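Local coordinates for protein eukaryotic initiation factor 4F subunit P150 (Saccharomyces cerevisiae, PDB 2VSO) that is the scaffold subunit of the cap-binding complex eIF4F, binds eIF4A through this middle domain and helps assemble the translation apparatus on mRNA, at residues Trp141-Pro146 and Glu211-Ser216; His91-Tyr96 and Leu176-Gly181; Lys192-Cys197 and Glu226-Asp231; His127-Arg132 and Leu186-Gly191. All blocks are in the same frame, centred on the assembly; numbering follows the deposited sequence.

How the contacts relate
All four contacts lie within the all-helical MIF4G domain. Contact 2 sits nearest its centre; contact 1 lies farther out, yet its two touching residues are buried, and only contact 3 is partly buried. Contacts 1 and 3 use opposite ends of helix 211-228, about 21 Å between centres. Contact 1 is a polar meeting of carboxylate and hydroxyl; contact 3 is aromatic, contact 4 aliphatic in its side chains, and contact 2 mixes a serine, an arginine chain and a phenylalanine between two helices. Helix 163-185 supplies contact 2, and the loop that follows it contact 4. Val177 of contact 2 packs on Trp141 of contact 1 and Cys197 of contact 3, and Ile180 on Leu189 of contact 4.

Contact 1. Residues Trp141-Pro146 and Glu211-Ser216; sequences WTDKLP and EETLES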
loop_
_atom_site.group_PDB
_atom_site.type_symbol
_atom_site.label_atom_id
_atom_site.label_comp_id
_atom_site.label_asym_id
_atom_site.label_seq_id
_atom_site.Cartn_x
_atom_site.Cartn_y
_atom_site.Cartn_z
ATOM N N TRP C 141 3.808 -10.959 -23.776
ATOM C CA TRP C 141 2.938 -9.844 -23.410
ATOM C C TRP C 141 3.383 -8.581 -24.153
ATOM O O TRP C 141 4.470 -8.562 -24.733
ATOM C CB TRP C 141 2.933 -9.632 -21.885
ATOM C CG TRP C 141 4.191 -9.019 -21.314
ATOM C CD1 TRP C 141 4.453 -7.686 -21.157
ATOM C CD2 TRP C 141 5.340 -9.714 -20.804
ATOM N NE1 TRP C 141 5.697 -7.511 -20.601
ATOM C CE2 TRP C 141 6.262 -8.737 -20.377
ATOM C CE3 TRP C 141 5.684 -11.067 -20.682
ATOM C CZ2 TRP C 141 7.505 -9.068 -19.838
ATOM C CZ3 TRP C 141 6.914 -11.391 -20.136
ATOM C CH2 TRP C 141 7.809 -10.391 -19.714
ATOM N N THR C 142 2.542 -7.544 -24.163
ATOM C CA THR C 142 2.915 -6.279 -24.805
ATOM C C THR C 142 3.127 -5.161 -23.785
ATOM O O THR C 142 2.425 -5.088 -22.775
ATOM C CB THR C 142 1.883 -5.817 -25.879
ATOM O OG1 THR C 142 0.592 -5.654 -25.280
ATOM C CG2 THR C 142 1.794 -6.821 -27.033
ATOM N N ASP C 143 4.099 -4.294 -24.051
ATOM C CA ASP C 143 4.364 -3.168 -23.164
ATOM C C ASP C 143 3.342 -2.041 -23.333
ATOM O O ASP C 143 2.810 -1.524 -22.350
ATOM C CB ASP C 143 5.780 -2.625 -23.372
ATOM C CG ASP C 143 6.086 -1.451 -22.461
ATOM O OD1 ASP C 143 5.509 -1.402 -21.354
ATOM O OD2 ASP C 143 6.895 -0.580 -22.850
ATOM N N LYS C 144 3.077 -1.665 -24.581
ATOM C CA LYS C 144 2.161 -0.568 -24.860
ATOM C C LYS C 144 0.718 -1.017 -24.777
ATOM O O LYS C 144 0.316 -1.968 -25.448
ATOM C CB LYS C 144 2.444 0.042 -26.233
ATOM C CG LYS C 144 3.730 0.855 -26.294
ATOM C CD LYS C 144 3.823 1.652 -27.587
ATOM C CE LYS C 144 3.804 0.744 -28.803
ATOM N NZ LYS C 144 4.097 1.504 -30.049
ATOM N N LEU C 145 -0.060 -0.331 -23.948
ATOM C CA LEU C 145 -1.467 -0.667 -23.776
ATOM C C LEU C 145 -2.350 0.318 -24.537
ATOM O O LEU C 145 -1.996 1.491 -24.678
ATOM C CB LEU C 145 -1.826 -0.681 -22.296
ATOM N N PRO C 146 -3.494 -0.154 -25.032
ATOM C CA PRO C 146 -4.453 0.724 -25.702
ATOM C C PRO C 146 -5.090 1.685 -24.707
ATOM O O PRO C 146 -4.401 2.506 -24.096
ATOM C CB PRO C 146 -5.523 -0.080 -26.412
ATOM N N GLU C 211 6.086 3.318 -17.894
ATOM C CA GLU C 211 6.657 3.506 -16.571
ATOM C C GLU C 211 6.665 2.230 -15.718
ATOM O O GLU C 211 7.546 2.046 -14.884
ATOM C CB GLU C 211 6.003 4.690 -15.855
ATOM C CG GLU C 211 6.495 6.019 -16.413
ATOM C CD GLU C 211 6.148 7.209 -15.544
ATOM O OE1 GLU C 211 5.328 7.054 -14.612
ATOM O OE2 GLU C 211 6.699 8.301 -15.808
ATOM N N GLU C 212 5.702 1.345 -15.941
ATOM C CA GLU C 212 5.693 0.055 -15.259
ATOM C C GLU C 212 6.900 -0.806 -15.651
ATOM O O GLU C 212 7.482 -1.490 -14.815
ATOM C CB GLU C 212 4.399 -0.705 -15.551
ATOM C CG GLU C 212 3.142 0.130 -15.412
ATOM C CD GLU C 212 1.897 -0.700 -15.598
ATOM O OE1 GLU C 212 2.032 -1.939 -15.704
ATOM O OE2 GLU C 212 0.791 -0.119 -15.642
ATOM N N THR C 213 7.276 -0.762 -16.925
ATOM C CA THR C 213 8.418 -1.526 -17.410
ATOM C C THR C 213 9.727 -1.040 -16.799
ATOM O O THR C 213 10.529 -1.839 -16.316
ATOM C CB THR C 213 8.498 -1.499 -18.951
ATOM O OG1 THR C 213 7.481 -2.352 -19.485
ATOM C CG2 THR C 213 9.834 -1.990 -19.426
ATOM N N LEU C 214 9.922 0.277 -16.824
ATOM C CA LEU C 214 11.083 0.933 -16.223
ATOM C C LEU C 214 11.174 0.657 -14.731
ATOM O O LEU C 214 12.248 0.411 -14.196
ATOM C CB LEU C 214 10.978 2.438 -16.430
ATOM C CG LEU C 214 11.212 2.945 -17.839
ATOM C CD1 LEU C 214 10.559 4.295 -17.993
ATOM C CD2 LEU C 214 12.709 2.995 -18.110
ATOM N N GLU C 215 10.034 0.752 -14.068
ATOM C CA GLU C 215 9.901 0.373 -12.673
ATOM C C GLU C 215 10.441 -1.039 -12.486
ATOM O O GLU C 215 11.204 -1.315 -11.566
ATOM C CB GLU C 215 8.421 0.396 -12.293
ATOM C CG GLU C 215 8.158 0.359 -10.815
ATOM C CD GLU C 215 8.296 1.723 -10.183
ATOM O OE1 GLU C 215 9.069 1.843 -9.208
ATOM O OE2 GLU C 215 7.637 2.671 -10.672
ATOM N N SER C 216 10.021 -1.928 -13.380
ATOM C CA SER C 216 10.350 -3.341 -13.315
ATOM C C SER C 216 11.849 -3.582 -13.427
ATOM O O SER C 216 12.406 -4.360 -12.656
ATOM C CB SER C 216 9.613 -4.090 -14.425
ATOM O OG SER C 216 10.038 -5.440 -14.523
HETATM O O HOH W 1 7.779 -5.314 -20.829
#
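Asp143, in the loop after helix 122-139, reaches Thr213 near the start of helix 211-228. From CB, with CG anti to the backbone N (chi1 180°), the side chain carries its carboxylate toward the helix. There CG comes within 3.4 Å of Thr213 OG1. OD1 does the touching, 2.9 Å from Thr213 OG1 in a weak hydrogen bond whose proton may serve another acceptor, while OD2 stays farther from that hydroxyl, at 3.8 Å. OD1 is also hydrogen-bonded to Ser210 OG, just ahead of the helix. Separately, a water bridges Trp141 to the same threonine: it accepts from Trp141 NE1 at 3.0 Å and makes a longer hydrogen bond, 3.3 Å, with Thr213 OG1. Replacing Asp143 by an alanine removes the carboxylate, and the hydroxyls of Thr213 and Ser210 are likely to lose their common partner. Within this MIF4G domain, then, loop and helix start meet in a polar, partly water-mediated join, with little apolar contact between the two segments.

Contact 2. Residues His91-Tyr96 and Leu176-Gly181; sequences HWSSMY and LVRFIG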
loop_
_atom_site.group_PDB
_atom_site.type_symbol
_atom_site.label_atom_id
_atom_site.label_comp_id
_atom_site.label_asym_id
_atom_site.label_seq_id
_atom_site.Cartn_x
_atom_site.Cartn_y
_atom_site.Cartn_z
ATOM N N HIS C 91 3.872 -8.567 -4.553
ATOM C CA HIS C 91 4.276 -8.113 -3.234
ATOM C C HIS C 91 4.850 -9.263 -2.415
ATOM O O HIS C 91 5.629 -9.047 -1.489
ATOM C CB HIS C 91 3.103 -7.457 -2.494
ATOM C CG HIS C 91 3.487 -6.835 -1.189
ATOM N ND1 HIS C 91 4.140 -5.620 -1.104
ATOM C CD2 HIS C 91 3.326 -7.258 0.088
ATOM C CE1 HIS C 91 4.358 -5.324 0.163
ATOM N NE2 HIS C 91 3.875 -6.304 0.909
ATOM N N TRP C 92 4.466 -10.488 -2.761
ATOM C CA TRP C 92 4.994 -11.658 -2.075
ATOM C C TRP C 92 5.907 -12.559 -2.936
ATOM O O TRP C 92 6.329 -13.616 -2.479
ATOM C CB TRP C 92 3.855 -12.452 -1.455
ATOM C CG TRP C 92 3.187 -11.717 -0.349
ATOM C CD1 TRP C 92 3.787 -11.198 0.765
ATOM C CD2 TRP C 92 1.789 -11.411 -0.222
ATOM N NE1 TRP C 92 2.853 -10.599 1.569
ATOM C CE2 TRP C 92 1.609 -10.712 0.978
ATOM C CE3 TRP C 92 0.664 -11.662 -1.021
ATOM C CZ2 TRP C 92 0.375 -10.258 1.415
ATOM C CZ3 TRP C 92 -0.563 -11.213 -0.590
ATOM C CH2 TRP C 92 -0.700 -10.520 0.613
ATOM N N SER C 93 6.226 -12.128 -4.159
ATOM C CA SER C 93 7.132 -12.870 -5.042
ATOM C C SER C 93 8.307 -13.551 -4.334
ATOM O O SER C 93 8.723 -14.637 -4.743
ATOM C CB SER C 93 7.688 -11.981 -6.164
ATOM O OG SER C 93 7.047 -12.199 -7.416
ATOM N N SER C 94 8.836 -12.930 -3.284
ATOM C CA SER C 94 10.121 -13.349 -2.716
ATOM C C SER C 94 9.917 -14.415 -1.655
ATOM O O SER C 94 10.790 -15.248 -1.397
ATOM C CB SER C 94 10.877 -12.151 -2.127
ATOM O OG SER C 94 10.329 -11.799 -0.873
ATOM N N MET C 95 8.746 -14.367 -1.045
ATOM C CA MET C 95 8.289 -15.378 -0.099
ATOM C C MET C 95 7.890 -16.648 -0.865
ATOM O O MET C 95 8.159 -17.764 -0.431
ATOM C CB MET C 95 7.097 -14.823 0.681
ATOM C CG MET C 95 6.495 -15.746 1.696
ATOM S SD MET C 95 4.948 -14.996 2.240
ATOM C CE MET C 95 5.570 -13.491 2.968
ATOM N N TYR C 96 7.257 -16.468 -2.018
ATOM C CA TYR C 96 6.940 -17.587 -2.888
ATOM C C TYR C 96 8.224 -18.175 -3.433
ATOM O O TYR C 96 8.353 -19.391 -3.582
ATOM C CB TYR C 96 6.060 -17.127 -4.037
ATOM C CG TYR C 96 4.670 -16.760 -3.612
ATOM C CD1 TYR C 96 3.888 -17.652 -2.906
ATOM C CD2 TYR C 96 4.140 -15.514 -3.905
ATOM C CE1 TYR C 96 2.606 -17.316 -2.509
ATOM C CE2 TYR C 96 2.862 -15.178 -3.524
ATOM C CZ TYR C 96 2.101 -16.080 -2.830
ATOM O OH TYR C 96 0.828 -15.741 -2.440
ATOM N N LEU C 176 6.149 -11.849 -13.323
ATOM C CA LEU C 176 7.026 -12.990 -13.541
ATOM C C LEU C 176 8.504 -12.616 -13.608
ATOM O O LEU C 176 9.324 -13.258 -12.957
ATOM C CB LEU C 176 6.620 -13.766 -14.787
ATOM C CG LEU C 176 7.709 -14.684 -15.325
ATOM C CD1 LEU C 176 7.699 -16.041 -14.607
ATOM C CD2 LEU C 176 7.525 -14.835 -16.820
ATOM N N VAL C 177 8.848 -11.588 -14.386
ATOM C CA VAL C 177 10.242 -11.143 -14.467
ATOM C C VAL C 177 10.727 -10.880 -13.062
ATOM O O VAL C 177 11.878 -11.150 -12.712
ATOM C CB VAL C 177 10.427 -9.852 -15.284
ATOM C CG1 VAL C 177 10.062 -10.076 -16.750
ATOM C CG2 VAL C 177 9.592 -8.784 -14.710
ATOM N N ARG C 178 9.816 -10.372 -12.246
ATOM C CA ARG C 178 10.121 -10.065 -10.870
ATOM C C ARG C 178 10.414 -11.330 -10.102
ATOM O O ARG C 178 11.360 -11.389 -9.316
ATOM C CB ARG C 178 8.945 -9.337 -10.231
ATOM C CG ARG C 178 9.025 -9.345 -8.744
ATOM C CD ARG C 178 8.173 -8.286 -8.113
ATOM N NE ARG C 178 8.791 -8.003 -6.832
ATOM C CZ ARG C 178 8.493 -6.980 -6.052
ATOM N NH1 ARG C 178 7.553 -6.120 -6.414
ATOM N NH2 ARG C 178 9.139 -6.829 -4.908
ATOM N N PHE C 179 9.584 -12.337 -10.347
ATOM C CA PHE C 179 9.681 -13.624 -9.687
ATOM C C PHE C 179 10.928 -14.386 -10.123
ATOM O O PHE C 179 11.590 -15.021 -9.305
ATOM C CB PHE C 179 8.422 -14.428 -9.966
ATOM C CG PHE C 179 8.373 -15.733 -9.252
ATOM C CD1 PHE C 179 8.461 -15.793 -7.881
ATOM C CD2 PHE C 179 8.223 -16.913 -9.961
ATOM C CE1 PHE C 179 8.405 -17.003 -7.218
ATOM C CE2 PHE C 179 8.166 -18.124 -9.303
ATOM C CZ PHE C 179 8.255 -18.167 -7.928
ATOM N N ILE C 180 11.242 -14.302 -11.409
ATOM C CA ILE C 180 12.503 -14.808 -11.914
ATOM C C ILE C 180 13.647 -14.253 -11.078
ATOM O O ILE C 180 14.567 -14.995 -10.700
ATOM C CB ILE C 180 12.765 -14.366 -13.365
ATOM C CG1 ILE C 180 11.683 -14.871 -14.316
ATOM C CG2 ILE C 180 14.149 -14.798 -13.803
ATOM C CD1 ILE C 180 11.440 -16.332 -14.261
ATOM N N GLY C 181 13.592 -12.939 -10.817
ATOM C CA GLY C 181 14.667 -12.227 -10.146
ATOM C C GLY C 181 14.892 -12.724 -8.731
ATOM O O GLY C 181 16.007 -12.740 -8.234
#
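Ser93 sits against Arg178 and Phe179 with its hydroxyl pointing into the angle between them: OG is 3.7 Å from Arg178 CG and equally 3.7 Å from Phe179 CB. These are packing distances, and the hydroxyl has a weak hydrogen bond to Ala86 O of helix 73-88. Arg178, extended from CG to NE, passes the serine side chain, its NE 4.2 Å from Ser93 CB. The Phe179 ring turns instead to the serine backbone, swung there by a chi1 of -176°, and Ser93 O meets the ring edge in its plane, 3.4 Å from CD1. Here the first turn of helix 93-106, with Trp92 at its N-cap, lies on the C-terminal half of helix 163-185, deep in the helical stack of the MIF4G domain. Trp92 makes a cation-pi contact with a basic side chain of another protein chain, consistent with the eIF4A-binding role of this domain. Ser93 CA and Phe179 CA are 5.4 Å apart, a spacing consistent with the small side chain of Ser93. Farther along the ring, Phe179 CE1 touches Tyr96 CB at 4.0 Å. The tyrosine's own ring leads away, its OH hydrogen-bonded to Glu89 OE2, while Phe83 of helix 73-88 packs edge-to-face with Phe179.

Contact 3. Residues Lys192-Cys197 and Glu226-Asp231; sequences KMMFEC and EQFETD
The first turns of helix 191-206 face the kinked, weakly bonded end of helix 211-228 and the loop after it, the CA atoms of Met194 and Phe228 being 8.1 Å apart; the contact thus joins two successive helices of the MIF4G domain. Phe228 fills the interval. Its CG is anti to the backbone N (chi1 -170°), which sends the ring toward helix 191-206, and its leading edge meets the face of Phe195 in a tilted edge-to-face pair. The ring centroids of Phe195 and Phe228 are 4.8 Å apart and the planes stand at 61°. Phe228 CZ lies over the centre of the Phe195 ring, 3.6 Å above it. Phe228 CD1 lies 3.7 Å from Met194 CG. Asp231 O comes to the edge of the Phe195 ring, in its plane, 3.4 Å from CZ, while the Asp231 carboxylate bonds Tyr184 OH through OD2. With a leucine at Phe195 the flat face is gone, and the Phe228 edge would probably lose its pi partner and shift more freely. Leu245 of helix 242-257 packs on both phenylalanines. The contact is apolar packing; the slightly positive ring edges probably favour the pi face of Phe195 and the carbonyl of Asp231.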
loop_
_atom_site.group_PDB
_atom_site.type_symbol
_atom_site.label_atom_id
_atom_site.label_comp_id
_atom_site.label_asym_id
_atom_site.label_seq_id
_atom_site.Cartn_x
_atom_site.Cartn_y
_atom_site.Cartn_z
ATOM N N LYS C 192 21.092 -18.133 -17.806
ATOM C CA LYS C 192 20.531 -18.200 -19.152
ATOM C C LYS C 192 19.109 -17.657 -19.184
ATOM O O LYS C 192 18.689 -17.063 -20.176
ATOM C CB LYS C 192 20.584 -19.626 -19.720
ATOM C CG LYS C 192 19.390 -20.514 -19.371
ATOM C CD LYS C 192 19.399 -21.805 -20.192
ATOM C CE LYS C 192 18.279 -22.757 -19.777
ATOM N NZ LYS C 192 18.259 -23.999 -20.608
ATOM N N MET C 193 18.376 -17.849 -18.093
ATOM C CA MET C 193 17.001 -17.362 -18.017
ATOM C C MET C 193 16.954 -15.882 -17.610
ATOM O O MET C 193 16.002 -15.167 -17.930
ATOM C CB MET C 193 16.173 -18.221 -17.061
ATOM C CG MET C 193 14.708 -17.818 -16.988
ATOM S SD MET C 193 13.670 -18.370 -18.364
ATOM C CE MET C 193 13.629 -20.133 -18.036
ATOM N N MET C 194 17.992 -15.432 -16.910
ATOM C CA MET C 194 18.136 -14.032 -16.542
ATOM C C MET C 194 18.572 -13.201 -17.761
ATOM O O MET C 194 18.263 -12.014 -17.860
ATOM C CB MET C 194 19.151 -13.905 -15.410
ATOM C CG MET C 194 19.064 -12.631 -14.607
ATOM S SD MET C 194 17.567 -12.495 -13.632
ATOM C CE MET C 194 16.533 -11.591 -14.767
ATOM N N PHE C 195 19.280 -13.831 -18.698
ATOM C CA PHE C 195 19.664 -13.152 -19.932
ATOM C C PHE C 195 18.430 -12.961 -20.781
ATOM O O PHE C 195 18.261 -11.937 -21.437
ATOM C CB PHE C 195 20.704 -13.958 -20.727
ATOM C CG PHE C 195 22.124 -13.738 -20.288
ATOM C CD1 PHE C 195 22.636 -14.401 -19.186
ATOM C CD2 PHE C 195 22.954 -12.874 -20.985
ATOM C CE1 PHE C 195 23.946 -14.197 -18.780
ATOM C CE2 PHE C 195 24.269 -12.664 -20.581
ATOM C CZ PHE C 195 24.763 -13.328 -19.481
ATOM N N GLU C 196 17.563 -13.963 -20.766
ATOM C CA GLU C 196 16.415 -13.958 -21.645
ATOM C C GLU C 196 15.475 -12.913 -21.109
ATOM O O GLU C 196 14.768 -12.251 -21.858
ATOM C CB GLU C 196 15.768 -15.342 -21.669
ATOM C CG GLU C 196 15.022 -15.679 -22.951
ATOM C CD GLU C 196 14.418 -17.064 -22.904
ATOM O OE1 GLU C 196 13.193 -17.203 -23.116
ATOM O OE2 GLU C 196 15.175 -18.013 -22.629
ATOM N N CYS C 197 15.512 -12.749 -19.795
ATOM C CA CYS C 197 14.698 -11.757 -19.096
ATOM C C CYS C 197 15.107 -10.318 -19.412
ATOM O O CYS C 197 14.295 -9.529 -19.903
ATOM C CB CYS C 197 14.782 -11.991 -17.601
ATOM S SG CYS C 197 13.270 -11.669 -16.777
ATOM N N GLU C 226 23.949 -6.868 -8.975
ATOM C CA GLU C 226 25.292 -7.202 -8.523
ATOM C C GLU C 226 25.661 -8.634 -8.875
ATOM O O GLU C 226 26.670 -8.874 -9.516
ATOM C CB GLU C 226 25.451 -6.989 -7.016
ATOM C CG GLU C 226 26.900 -7.177 -6.559
ATOM C CD GLU C 226 27.142 -6.811 -5.097
ATOM O OE1 GLU C 226 26.207 -6.333 -4.420
ATOM O OE2 GLU C 226 28.282 -7.002 -4.622
ATOM N N GLN C 227 24.832 -9.578 -8.439
ATOM C CA GLN C 227 25.056 -10.993 -8.683
ATOM C C GLN C 227 25.210 -11.316 -10.170
ATOM O O GLN C 227 26.098 -12.069 -10.558
ATOM C CB GLN C 227 23.924 -11.805 -8.071
ATOM C CG GLN C 227 23.807 -13.203 -8.589
ATOM C CD GLN C 227 22.627 -13.929 -7.999
ATOM O OE1 GLN C 227 21.805 -13.342 -7.294
ATOM N NE2 GLN C 227 22.532 -15.219 -8.288
ATOM N N PHE C 228 24.357 -10.714 -10.991
ATOM C CA PHE C 228 24.385 -10.908 -12.441
ATOM C C PHE C 228 25.655 -10.395 -13.087
ATOM O O PHE C 228 26.009 -10.804 -14.187
ATOM C CB PHE C 228 23.196 -10.209 -13.092
ATOM C CG PHE C 228 23.012 -10.552 -14.538
ATOM C CD1 PHE C 228 22.713 -11.856 -14.924
ATOM C CD2 PHE C 228 23.121 -9.578 -15.509
ATOM C CE1 PHE C 228 22.535 -12.179 -16.258
ATOM C CE2 PHE C 228 22.945 -9.888 -16.851
ATOM C CZ PHE C 228 22.651 -11.190 -17.228
ATOM N N GLU C 229 26.324 -9.476 -12.405
ATOM C CA GLU C 229 27.535 -8.869 -12.924
ATOM C C GLU C 229 28.450 -9.943 -13.489
ATOM O O GLU C 229 29.010 -9.794 -14.573
ATOM C CB GLU C 229 28.255 -8.102 -11.820
ATOM C CG GLU C 229 29.108 -6.972 -12.330
ATOM C CD GLU C 229 28.286 -5.933 -13.039
ATOM O OE1 GLU C 229 27.431 -5.324 -12.379
ATOM O OE2 GLU C 229 28.493 -5.727 -14.250
ATOM N N THR C 230 28.572 -11.037 -12.752
ATOM C CA THR C 230 29.490 -12.103 -13.107
ATOM C C THR C 230 28.754 -13.408 -13.398
ATOM O O THR C 230 28.526 -14.206 -12.495
ATOM C CB THR C 230 30.469 -12.339 -11.961
ATOM O OG1 THR C 230 29.732 -12.612 -10.764
ATOM C CG2 THR C 230 31.315 -11.103 -11.740
ATOM N N ASP C 231 28.391 -13.627 -14.657
ATOM C CA ASP C 231 27.606 -14.801 -15.017
ATOM C C ASP C 231 27.564 -14.964 -16.533
ATOM O O ASP C 231 27.275 -14.015 -17.257
ATOM C CB ASP C 231 26.189 -14.711 -14.422
ATOM C CG ASP C 231 25.496 -16.072 -14.332
ATOM O OD1 ASP C 231 26.076 -17.069 -14.795
ATOM O OD2 ASP C 231 24.373 -16.151 -13.798
#

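Contact 4. Residues His127-Arg132 and Leu186-Gly191; sequences HYLVAR and LNLLTG
The turn between two consecutive helices, 163-185 and 191-206, packs here against the middle of helix 122-139. Helix 163-185 ends in a Schellman motif, in which Asn187, with positive phi, is the C-prime residue: Leu188 N bonds Leu183 O and Asn187 N bonds Tyr184 O. Leu188 thus closes the motif with its N-H and Leu189 follows; both do the packing. Leu188 presents its CB to Leu129, whose CD1 touches it at 3.7 Å; the same methyl lies 3.7 Å from Leu188 O, and Leu188 CD1 approaches it more loosely, at 4.2 Å. Leu189 uses one branch. Its chi1 of -71° sets CG opposite the carbonyl carbon and brings CD2 up to the helix, where it rests 3.9 Å from both Val130 CA and Val130 CG2, so that one methyl covers backbone and side chain together. Leu189 CD2 also lies 4.5 Å from Leu129 CB. Helix 93-106 extends the apolar surface through Cys100, which touches both Leu129 and Leu188, and Ile180 and Leu183 of helix 163-185 pack against Leu189. The side-chain contacts between the two segments are all between aliphatic groups. A helix-ending Schellman turn followed by leucines that seal the link against an earlier helix is consistent with the HEAT-like stack of helices of the MIF4G fold.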
loop_
_atom_site.group_PDB
_atom_site.type_symbol
_atom_site.label_atom_id
_atom_site.label_comp_id
_atom_site.label_asym_id
_atom_site.label_seq_id
_atom_site.Cartn_x
_atom_site.Cartn_y
_atom_site.Cartn_z
ATOM N N HIS C 127 15.026 -28.314 -12.438
ATOM C CA HIS C 127 14.659 -28.397 -13.838
ATOM C C HIS C 127 13.193 -28.040 -14.062
ATOM O O HIS C 127 12.850 -27.413 -15.062
ATOM C CB HIS C 127 14.945 -29.771 -14.423
ATOM C CG HIS C 127 14.352 -29.955 -15.784
ATOM N ND1 HIS C 127 13.139 -30.570 -15.985
ATOM C CD2 HIS C 127 14.777 -29.537 -17.000
ATOM C CE1 HIS C 127 12.848 -30.546 -17.275
ATOM N NE2 HIS C 127 13.826 -29.933 -17.911
ATOM N N TYR C 128 12.331 -28.443 -13.135
ATOM C CA TYR C 128 10.928 -28.038 -13.175
ATOM C C TYR C 128 10.753 -26.502 -13.154
ATOM O O TYR C 128 9.979 -25.943 -13.943
ATOM C CB TYR C 128 10.163 -28.665 -12.017
ATOM C CG TYR C 128 9.671 -30.061 -12.267
ATOM C CD1 TYR C 128 10.451 -30.985 -12.954
ATOM C CD2 TYR C 128 8.432 -30.466 -11.808
ATOM C CE1 TYR C 128 10.000 -32.276 -13.186
ATOM C CE2 TYR C 128 7.971 -31.754 -12.031
ATOM C CZ TYR C 128 8.761 -32.654 -12.721
ATOM O OH TYR C 128 8.307 -33.933 -12.943
ATOM N N LEU C 129 11.468 -25.824 -12.254
ATOM C CA LEU C 129 11.392 -24.365 -12.173
ATOM C C LEU C 129 11.728 -23.708 -13.514
ATOM O O LEU C 129 10.967 -22.887 -14.025
ATOM C CB LEU C 129 12.320 -23.818 -11.081
ATOM C CG LEU C 129 12.043 -24.242 -9.641
ATOM C CD1 LEU C 129 13.052 -23.613 -8.700
ATOM C CD2 LEU C 129 10.639 -23.881 -9.233
ATOM N N VAL C 130 12.873 -24.065 -14.079
ATOM C CA VAL C 130 13.270 -23.517 -15.371
ATOM C C VAL C 130 12.204 -23.762 -16.441
ATOM O O VAL C 130 11.747 -22.824 -17.092
ATOM C CB VAL C 130 14.611 -24.101 -15.862
ATOM C CG1 VAL C 130 15.247 -23.170 -16.880
ATOM C CG2 VAL C 130 15.550 -24.330 -14.688
ATOM N N ALA C 131 11.811 -25.021 -16.606
ATOM C CA ALA C 131 10.845 -25.418 -17.636
ATOM C C ALA C 131 9.571 -24.605 -17.531
ATOM O O ALA C 131 8.949 -24.264 -18.540
ATOM C CB ALA C 131 10.521 -26.934 -17.541
ATOM N N ARG C 132 9.185 -24.297 -16.300
ATOM C CA ARG C 132 7.985 -23.509 -16.065
ATOM C C ARG C 132 8.163 -22.001 -16.294
ATOM O O ARG C 132 7.176 -21.319 -16.569
ATOM C CB ARG C 132 7.423 -23.796 -14.669
ATOM C CG ARG C 132 6.264 -22.927 -14.274
ATOM C CD ARG C 132 5.125 -23.077 -15.235
ATOM N NE ARG C 132 4.624 -24.443 -15.263
ATOM C CZ ARG C 132 3.805 -24.902 -16.201
ATOM N NH1 ARG C 132 3.410 -24.097 -17.175
ATOM N NH2 ARG C 132 3.388 -26.161 -16.172
ATOM N N LEU C 186 18.247 -16.736 -5.246
ATOM C CA LEU C 186 18.444 -17.882 -4.364
ATOM C C LEU C 186 19.154 -19.016 -5.095
ATOM O O LEU C 186 19.273 -20.111 -4.563
ATOM C CB LEU C 186 17.110 -18.398 -3.840
ATOM C CG LEU C 186 16.162 -17.471 -3.086
ATOM C CD1 LEU C 186 14.820 -18.149 -2.959
ATOM C CD2 LEU C 186 16.697 -17.129 -1.721
ATOM N N ASN C 187 19.613 -18.751 -6.316
ATOM C CA ASN C 187 20.300 -19.754 -7.125
ATOM C C ASN C 187 19.394 -20.952 -7.449
ATOM O O ASN C 187 19.832 -22.108 -7.456
ATOM C CB ASN C 187 21.604 -20.203 -6.453
ATOM C CG ASN C 187 22.529 -19.036 -6.144
ATOM O OD1 ASN C 187 22.893 -18.270 -7.033
ATOM N ND2 ASN C 187 22.915 -18.899 -4.876
ATOM N N LEU C 188 18.123 -20.652 -7.701
ATOM C CA LEU C 188 17.162 -21.632 -8.166
ATOM C C LEU C 188 16.967 -21.525 -9.687
ATOM O O LEU C 188 16.135 -22.220 -10.276
ATOM C CB LEU C 188 15.826 -21.463 -7.451
ATOM C CG LEU C 188 15.826 -21.490 -5.925
ATOM C CD1 LEU C 188 14.400 -21.470 -5.363
ATOM C CD2 LEU C 188 16.560 -22.703 -5.435
ATOM N N LEU C 189 17.753 -20.657 -10.313
ATOM C CA LEU C 189 17.776 -20.513 -11.764
ATOM C C LEU C 189 19.175 -20.108 -12.203
ATOM O O LEU C 189 19.915 -19.473 -11.448
ATOM C CB LEU C 189 16.781 -19.454 -12.251
ATOM C CG LEU C 189 15.267 -19.671 -12.208
ATOM C CD1 LEU C 189 14.530 -18.389 -12.575
ATOM C CD2 LEU C 189 14.864 -20.773 -13.146
ATOM N N THR C 190 19.526 -20.472 -13.431
ATOM C CA THR C 190 20.817 -20.122 -14.000
ATOM C C THR C 190 20.706 -18.778 -14.704
ATOM O O THR C 190 19.607 -18.240 -14.860
ATOM C CB THR C 190 21.315 -21.190 -15.009
ATOM O OG1 THR C 190 20.465 -21.203 -16.166
ATOM C CG2 THR C 190 21.321 -22.568 -14.371
ATOM N N GLY C 191 21.846 -18.244 -15.133
ATOM C CA GLY C 191 21.884 -16.969 -15.818
ATOM C C GLY C 191 21.164 -16.975 -17.152
ATOM O O GLY C 191 20.673 -15.938 -17.588
#